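Local coordinates for 3-oxosteroid 1-dehydrogenase (Sterolibacterium denitrificans, PDB 7P18), which probably catalyses the FAD-dependent 1,2-dehydrogenation of 3-oxosteroids, introducing a double bond into the steroid ring that carries the 3-keto group, at residues Ala312-Met317 with Lys499-Leu503. Residues are numbered along the deposited sequence; the frame is centred on the assembly and turned at random.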
loop_
_atom_site.group_PDB
_atom_site.type_symbol
_atom_site.label_atom_id
_atom_site.label_comp_id
_atom_site.label_asym_id
_atom_site.label_seq_id
_atom_site.Cartn_x
_atom_site.Cartn_y
_atom_site.Cartn_z
ATOM N N ALA A 312 0.963 26.582 -1.906
ATOM C CA ALA A 312 0.157 25.434 -1.418
ATOM C C ALA A 312 0.560 25.124 0.019
ATOM O O ALA A 312 1.745 25.184 0.342
ATOM C CB ALA A 312 0.352 24.254 -2.329
ATOM N N ARG A 313 -0.396 24.797 0.859
ATOM C CA ARG A 313 -0.172 24.338 2.247
ATOM C C ARG A 313 0.061 22.816 2.261
ATOM O O ARG A 313 -0.536 22.093 1.418
ATOM C CB ARG A 313 -1.361 24.707 3.136
ATOM C CG ARG A 313 -1.257 24.208 4.573
ATOM C CD ARG A 313 -2.264 24.946 5.423
ATOM N NE ARG A 313 -2.307 24.343 6.728
ATOM C CZ ARG A 313 -1.404 24.561 7.669
ATOM N NH1 ARG A 313 -0.400 25.402 7.453
ATOM N NH2 ARG A 313 -1.516 23.942 8.833
ATOM N N ALA A 314 0.912 22.352 3.164
ATOM C CA ALA A 314 1.151 20.895 3.372
ATOM C C ALA A 314 0.812 20.518 4.810
ATOM O O ALA A 314 0.961 21.352 5.720
ATOM C CB ALA A 314 2.574 20.541 3.026
ATOM N N GLU A 315 0.377 19.281 5.033
ATOM C CA GLU A 315 0.066 18.780 6.386
ATOM C C GLU A 315 0.482 17.314 6.497
ATOM O O GLU A 315 0.658 16.659 5.453
ATOM C CB GLU A 315 -1.432 18.929 6.720
ATOM C CG GLU A 315 -1.844 20.360 6.985
ATOM C CD GLU A 315 -3.276 20.571 7.454
ATOM O OE1 GLU A 315 -4.021 19.558 7.673
ATOM O OE2 GLU A 315 -3.618 21.760 7.651
ATOM N N LEU A 316 0.598 16.850 7.741
ATOM C CA LEU A 316 0.932 15.455 8.101
ATOM C C LEU A 316 2.307 15.046 7.526
ATOM O O LEU A 316 2.553 13.853 7.408
ATOM C CB LEU A 316 -0.214 14.559 7.616
ATOM C CG LEU A 316 -1.554 14.834 8.298
ATOM C CD1 LEU A 316 -2.681 14.050 7.646
ATOM C CD2 LEU A 316 -1.432 14.516 9.772
ATOM N N MET A 317 3.214 15.989 7.252
ATOM C CA MET A 317 4.455 15.677 6.481
ATOM C C MET A 317 5.399 14.796 7.320
ATOM O O MET A 317 6.308 14.201 6.729
ATOM C CB MET A 317 5.131 16.963 6.038
ATOM C CG MET A 317 4.330 17.703 4.981
ATOM S SD MET A 317 4.290 16.915 3.426
ATOM C CE MET A 317 5.921 17.342 2.787
ATOM N N LYS A 499 2.700 9.807 3.759
ATOM C CA LYS A 499 1.268 9.935 4.140
ATOM C C LYS A 499 0.806 11.396 4.117
ATOM O O LYS A 499 -0.416 11.650 3.971
ATOM C CB LYS A 499 1.108 9.375 5.557
ATOM C CG LYS A 499 -0.303 9.052 6.018
ATOM C CD LYS A 499 -0.377 8.648 7.490
ATOM C CE LYS A 499 -1.523 7.715 7.833
ATOM N NZ LYS A 499 -2.843 8.221 7.359
ATOM N N GLY A 500 1.723 12.336 4.304
ATOM C CA GLY A 500 1.439 13.774 4.318
ATOM C C GLY A 500 1.610 14.334 2.938
ATOM O O GLY A 500 2.112 13.639 2.098
ATOM N N GLY A 501 1.190 15.574 2.716
ATOM C CA GLY A 501 1.303 16.192 1.398
ATOM C C GLY A 501 0.478 17.444 1.316
ATOM O O GLY A 501 0.142 18.020 2.365
ATOM N N LEU A 502 0.168 17.830 0.099
ATOM C CA LEU A 502 -0.583 19.073 -0.174
ATOM C C LEU A 502 -1.967 18.968 0.472
ATOM O O LEU A 502 -2.636 17.947 0.321
ATOM C CB LEU A 502 -0.684 19.265 -1.681
ATOM C CG LEU A 502 0.636 19.351 -2.442
ATOM C CD1 LEU A 502 0.381 19.653 -3.893
ATOM C CD2 LEU A 502 1.555 20.390 -1.831
ATOM N N LEU A 503 -2.356 20.006 1.201
ATOM C CA LEU A 503 -3.693 20.086 1.823
ATOM C C LEU A 503 -4.707 20.300 0.709
ATOM O O LEU A 503 -4.484 21.156 -0.192
ATOM C CB LEU A 503 -3.729 21.214 2.853
ATOM C CG LEU A 503 -5.063 21.353 3.575
ATOM C CD1 LEU A 503 -5.392 20.105 4.368
ATOM C CD2 LEU A 503 -5.042 22.587 4.460
HETATM O O HOH W 1 4.641 12.603 4.767
#
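Ala312 meets Leu502 through CB and CD2, and both methyl-bearing groups also pack on Ala307 of helix 302-309. At Arg313 the backbone O accepts a nearly straight bond from Leu503 N (2.8 Å, 175° at the hydrogen). The Arg313 side chain, with CG anti to the backbone N (chi1 177°), runs extended alongside Leu503, whose CD2 lies 3.8 Å from Arg313 CD and sits at the guanidinium edge. Ala314 pairs with Leu502 in a non-hydrogen-bonded antiparallel pair, the side chains diverging, and its CA makes a CA-H...O contact with Gly501 O (3.2 Å). Glu315 and Gly501 form the next, hydrogen-bonded pair: Glu315 N donates to Gly501 O, and Gly501 N to Glu315 O, both at 3.0 Å. The Glu315 carboxylate crosses Leu503, OE1 lying 3.6 Å from CD1, while OE2 takes both NE and NH2 of Arg313 side-on, NE on its anti lone pair. With an alanine at Glu315, Arg313 NE and NH2 would probably lose their shared acceptor, and a gap is likely to open beside the Leu503 methyls. Beyond, Gly500 CA makes a CA-H...O contact with Leu316 O, into which a CB on Gly500 would run, and Met317 SD lies 3.5 Å from Gly501 N; a water links Met317 O to Gly500 N. The short strand 314-315 thus adds to the antiparallel sheet by pairing with strand 486-502, with the Leu503 methyls packed against the Arg313-Glu315 ion pair; Arg313 NH1 continues to Glu513, an arrangement likely to restrain the guanidinium, whose single positive charge is shared between two carboxylates.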